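Long-range contacts in serine--tRNA ligase, cytoplasmic (Candida albicans, PDB 3QO8), which catalyses the two-step attachment of serine to tRNA(Ser), first activating the amino acid with ATP and then transferring it to the acceptor end of the tRNA: residues E126-W131 and Y334-I339; A347-Y352 and N372-Q377. All blocks are in the same frame, centred on the assembly; numbering follows the deposited sequence.

How the contacts relate
Contacts 1 and 2 both reach one mixed sheet, their centres about 18 Å apart, and follow each other along the chain, 126-131/334-339 closing before 347-352/372-377 opens. They meet where strands 334-338 and 350-358 run side by side: Ile339 N sits 3.1 Å from Lys351 O, a probable hydrogen bond, and Val336 CG1 packs 3.6 Å from Tyr352 CD2. Their distances from the active site differ. In contact 1 the side chain of Trp131 comes within about 4 Å of a bound seryl-sulfamoyl-adenosine; in contact 2 the side chain of Gln377 stays about 8 Å from such a ligand, and that of Ala348 about 8 Å from a magnesium ion.

Contact 1 of 2, residues E126-W131 and Y334-I339; sequences ELVRTW and YRVVGI
Trp131 lays its CB over one face of the Tyr334 ring, 3.8 Å from the ring centroid and 25° off the normal, a CH-pi contact. The indole continues past the phenol instead of covering it: the planes are tilted by only 21°, yet the five-membered ring is slid so far that the two barely overlap, and the nearest approach of the two ring systems is Trp131 CE3 to Tyr334 CE2, 3.6 Å. A chi1 of 62° at Tyr334, with CG between the backbone N and the carbonyl carbon, is what swings the phenol back toward the neighbouring strand. Gln328 and Glu324 of helix 312-329 hydrogen-bond its OH, while Trp131 touches the bound seryl-adenylate analogue. The two strands pair antiparallel at the edge of the sheet of the class II synthetase core, and a classic beta bulge interrupts their register: Val128 and Arg129 both face Val336, whose O accepts from Val128 N at 2.8 Å and, more distantly, from Arg129 N at 3.3 Å. The extra residue turns Val128 toward strand 334-338, so that its CB stands 4.1 Å from Val336 CG1 and its CG2 reaches Gly338 N at 3.6 Å. On the face of the sheet that carries Trp131, Tyr334 and Val336, Arg129 has Val128 CG1 over one face of its guanidinium, offset toward the rim, and makes a salt bridge to Glu324. On the face of Leu127, Thr130 and Arg335, the leucine and the arginine cross at about a right angle, with Leu127 CD1 3.9 Å from Arg335 CD; the extended arginine runs on to a salt bridge with Glu355.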
# COMPACT_ATOMS: atom_id res chain seq x y z
N GLU A 126 4.62 -21.11 27.25
CA GLU A 126 4.60 -20.70 28.65
C GLU A 126 3.45 -19.72 28.87
O GLU A 126 3.26 -18.78 28.10
CB GLU A 126 5.93 -20.05 29.02
CG GLU A 126 5.93 -19.37 30.38
CD GLU A 126 7.22 -18.63 30.65
OE1 GLU A 126 8.11 -18.65 29.76
OE2 GLU A 126 7.35 -18.03 31.74
N LEU A 127 2.66 -19.95 29.91
CA LEU A 127 1.60 -19.01 30.26
C LEU A 127 2.22 -17.99 31.19
O LEU A 127 2.44 -18.26 32.36
CB LEU A 127 0.40 -19.70 30.91
CG LEU A 127 -0.72 -18.75 31.34
CD1 LEU A 127 -1.31 -17.97 30.15
CD2 LEU A 127 -1.83 -19.47 32.11
N VAL A 128 2.53 -16.82 30.64
CA VAL A 128 3.30 -15.81 31.37
C VAL A 128 2.41 -14.98 32.30
O VAL A 128 2.70 -14.86 33.49
CB VAL A 128 4.06 -14.87 30.39
CG1 VAL A 128 4.75 -13.74 31.15
CG2 VAL A 128 5.07 -15.67 29.57
N ARG A 129 1.33 -14.44 31.76
CA ARG A 129 0.44 -13.58 32.53
C ARG A 129 -0.95 -13.64 31.94
O ARG A 129 -1.11 -13.90 30.75
CB ARG A 129 0.93 -12.12 32.49
CG ARG A 129 2.01 -11.78 33.50
CD ARG A 129 2.38 -10.30 33.45
NE ARG A 129 2.96 -9.90 32.17
CZ ARG A 129 4.24 -10.08 31.85
NH1 ARG A 129 5.07 -10.65 32.72
NH2 ARG A 129 4.70 -9.68 30.67
N THR A 130 -1.95 -13.38 32.77
CA THR A 130 -3.32 -13.26 32.31
C THR A 130 -3.87 -11.95 32.85
O THR A 130 -3.47 -11.50 33.92
CB THR A 130 -4.20 -14.43 32.79
OG1 THR A 130 -3.62 -15.67 32.36
CG2 THR A 130 -5.58 -14.33 32.20
N TRP A 131 -4.79 -11.33 32.12
CA TRP A 131 -5.43 -10.11 32.60
C TRP A 131 -6.88 -10.06 32.17
O TRP A 131 -7.21 -10.39 31.04
CB TRP A 131 -4.70 -8.86 32.08
CG TRP A 131 -5.28 -7.57 32.62
CD1 TRP A 131 -5.00 -6.99 33.83
CD2 TRP A 131 -6.26 -6.74 32.00
NE1 TRP A 131 -5.73 -5.83 33.98
CE2 TRP A 131 -6.51 -5.65 32.87
CE3 TRP A 131 -6.94 -6.79 30.77
CZ2 TRP A 131 -7.42 -4.64 32.57
CZ3 TRP A 131 -7.84 -5.77 30.46
CH2 TRP A 131 -8.08 -4.72 31.36
N TYR A 334 -6.81 -10.56 28.02
CA TYR A 334 -5.77 -11.19 27.22
C TYR A 334 -4.92 -12.11 28.07
O TYR A 334 -5.03 -12.12 29.29
CB TYR A 334 -4.87 -10.13 26.55
CG TYR A 334 -4.14 -9.26 27.55
CD1 TYR A 334 -2.97 -9.70 28.17
CD2 TYR A 334 -4.62 -8.00 27.90
CE1 TYR A 334 -2.31 -8.91 29.12
CE2 TYR A 334 -3.96 -7.20 28.84
CZ TYR A 334 -2.82 -7.67 29.45
OH TYR A 334 -2.17 -6.89 30.38
N ARG A 335 -4.07 -12.89 27.41
CA ARG A 335 -2.98 -13.57 28.09
C ARG A 335 -1.69 -13.32 27.32
O ARG A 335 -1.72 -13.08 26.12
CB ARG A 335 -3.25 -15.08 28.17
CG ARG A 335 -3.40 -15.77 26.83
CD ARG A 335 -3.58 -17.29 27.00
NE ARG A 335 -3.55 -18.00 25.72
CZ ARG A 335 -3.99 -19.24 25.53
NH1 ARG A 335 -4.50 -19.94 26.53
NH2 ARG A 335 -3.92 -19.80 24.32
N VAL A 336 -0.57 -13.35 28.03
CA VAL A 336 0.75 -13.27 27.41
C VAL A 336 1.41 -14.65 27.49
O VAL A 336 1.45 -15.27 28.57
CB VAL A 336 1.63 -12.24 28.12
CG1 VAL A 336 3.04 -12.20 27.51
CG2 VAL A 336 0.98 -10.86 28.05
N VAL A 337 1.90 -15.14 26.36
CA VAL A 337 2.48 -16.47 26.30
C VAL A 337 3.90 -16.46 25.75
O VAL A 337 4.20 -15.74 24.80
CB VAL A 337 1.61 -17.45 25.47
CG1 VAL A 337 0.22 -17.59 26.11
CG2 VAL A 337 1.47 -16.99 24.03
N GLY A 338 4.75 -17.28 26.34
CA GLY A 338 6.12 -17.44 25.88
C GLY A 338 6.17 -18.51 24.81
O GLY A 338 5.97 -19.69 25.09
N ILE A 339 6.44 -18.10 23.58
CA ILE A 339 6.40 -18.99 22.43
C ILE A 339 7.51 -20.05 22.47
O ILE A 339 8.67 -19.74 22.73
CB ILE A 339 6.48 -18.18 21.09
CG1 ILE A 339 5.34 -17.17 21.02
CG2 ILE A 339 6.45 -19.11 19.89
CD1 ILE A 339 3.93 -17.81 21.05

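Contact 2 of 2, residues A347-Y352 and N372-Q377; sequences AAAKKY and NCTDYQ
With chi1 at -167°, Tyr376 holds its CG anti to the backbone N, and the ring lies beside Ala347, CD2 at 3.5 Å from Ala347 CA. Cys373, whose chi1 of -63° sets SG beside its own backbone N, meets the same alanine: SG is 3.8 Å from Ala347 CB, and that methyl is equally near Tyr376 CD2. Gln377 comes in with the end of its side chain, NE2 4.0 Å from Ala347 CB, so three side chains converge on one small residue. The same amide nitrogen hydrogen-bonds Glu248, a serine-binding residue by similarity, and Tyr376 OH reaches the backbone of Val108. Further along, the backbones take over. Ala349 N donates to Asn372 O at 2.9 Å, and Asn372 N donates to Lys350 O at 3.1 Å. Ala349 and Lys350 thus both face Asn372, which defines a classic beta bulge at the start of strand 350-358. Asn372 OD1 accepts from Thr374 N, two residues on, the donor standing 39° out of the side-chain carbonyl plane; ND2 bonds to Ser312. Thr374 CG2 comes to 4.2 Å from Ala349 CB, while Asn110 binds both Thr374 OG1 and Ala347 O and so bridges the segments. As strand 363-372 gives way to helix 376-381, the chain passes through an Asx turn at Asn372 that overlaps a type II' beta turn from Cys373 to Tyr376, beside the bulged end of an antiparallel hairpin in the class II catalytic core.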
# COMPACT_ATOMS: atom_id res chain seq x y z
N ALA A 347 15.25 -14.75 13.38
CA ALA A 347 15.83 -13.58 14.03
C ALA A 347 15.60 -13.56 15.54
O ALA A 347 16.40 -12.99 16.27
CB ALA A 347 15.31 -12.27 13.36
N ALA A 348 14.52 -14.18 16.00
CA ALA A 348 14.11 -14.05 17.40
C ALA A 348 14.89 -14.98 18.32
O ALA A 348 14.95 -16.18 18.10
CB ALA A 348 12.61 -14.32 17.53
N ALA A 349 15.49 -14.40 19.37
CA ALA A 349 16.09 -15.19 20.44
C ALA A 349 15.02 -15.53 21.48
O ALA A 349 15.14 -16.52 22.19
CB ALA A 349 17.25 -14.45 21.09
N LYS A 350 13.98 -14.70 21.56
CA LYS A 350 12.87 -14.90 22.50
C LYS A 350 11.66 -14.16 21.97
O LYS A 350 11.79 -13.05 21.45
CB LYS A 350 13.24 -14.34 23.87
CG LYS A 350 12.19 -14.57 24.96
CD LYS A 350 12.63 -13.96 26.28
CE LYS A 350 11.62 -14.22 27.39
NZ LYS A 350 11.48 -15.66 27.77
N LYS A 351 10.47 -14.76 22.11
CA LYS A 351 9.25 -14.11 21.66
C LYS A 351 8.08 -14.32 22.63
O LYS A 351 7.86 -15.43 23.11
CB LYS A 351 8.87 -14.61 20.28
CG LYS A 351 7.64 -13.94 19.68
CD LYS A 351 7.54 -14.27 18.22
CE LYS A 351 6.48 -15.32 17.98
NZ LYS A 351 6.51 -15.79 16.58
N TYR A 352 7.34 -13.25 22.91
CA TYR A 352 6.09 -13.32 23.67
C TYR A 352 4.98 -12.91 22.75
O TYR A 352 5.12 -11.94 22.01
CB TYR A 352 6.07 -12.32 24.83
CG TYR A 352 6.74 -12.75 26.12
CD1 TYR A 352 7.45 -13.94 26.22
CD2 TYR A 352 6.66 -11.94 27.25
CE1 TYR A 352 8.05 -14.31 27.40
CE2 TYR A 352 7.27 -12.30 28.43
CZ TYR A 352 7.96 -13.48 28.51
OH TYR A 352 8.55 -13.81 29.70
N ASN A 372 12.78 -10.18 20.97
CA ASN A 372 14.15 -9.68 21.07
C ASN A 372 14.97 -10.44 20.03
O ASN A 372 15.10 -11.67 20.11
CB ASN A 372 14.73 -9.91 22.46
CG ASN A 372 16.08 -9.24 22.66
OD1 ASN A 372 16.69 -8.75 21.70
ND2 ASN A 372 16.56 -9.23 23.90
N CYS A 373 15.47 -9.71 19.04
CA CYS A 373 16.25 -10.29 17.96
C CYS A 373 17.75 -10.06 18.19
O CYS A 373 18.57 -10.28 17.30
CB CYS A 373 15.81 -9.69 16.60
SG CYS A 373 14.05 -10.08 16.20
N THR A 374 18.09 -9.64 19.41
CA THR A 374 19.47 -9.29 19.76
C THR A 374 20.18 -8.60 18.58
O THR A 374 19.66 -7.62 18.04
CB THR A 374 20.27 -10.49 20.37
OG1 THR A 374 20.40 -11.55 19.42
CG2 THR A 374 19.56 -11.01 21.62
N ASP A 375 21.35 -9.10 18.17
CA ASP A 375 22.08 -8.44 17.08
C ASP A 375 22.08 -9.22 15.77
O ASP A 375 22.97 -9.05 14.95
CB ASP A 375 23.53 -8.15 17.48
CG ASP A 375 24.28 -9.40 17.94
OD1 ASP A 375 23.84 -10.52 17.59
OD2 ASP A 375 25.31 -9.26 18.63
N TYR A 376 21.09 -10.09 15.59
CA TYR A 376 21.01 -10.93 14.40
C TYR A 376 20.80 -10.08 13.15
O TYR A 376 21.44 -10.29 12.12
CB TYR A 376 19.84 -11.91 14.57
CG TYR A 376 19.77 -13.07 13.59
CD1 TYR A 376 20.51 -14.23 13.81
CD2 TYR A 376 18.95 -13.01 12.46
CE1 TYR A 376 20.43 -15.30 12.93
CE2 TYR A 376 18.87 -14.07 11.58
CZ TYR A 376 19.61 -15.21 11.83
OH TYR A 376 19.53 -16.29 10.97
N GLN A 377 19.90 -9.11 13.24
CA GLN A 377 19.60 -8.25 12.09
C GLN A 377 20.62 -7.11 11.97
O GLN A 377 21.06 -6.78 10.87
CB GLN A 377 18.19 -7.68 12.19
CG GLN A 377 17.11 -8.76 12.19
CD GLN A 377 15.84 -8.30 12.88
OE1 GLN A 377 15.89 -7.74 13.98
NE2 GLN A 377 14.70 -8.51 12.23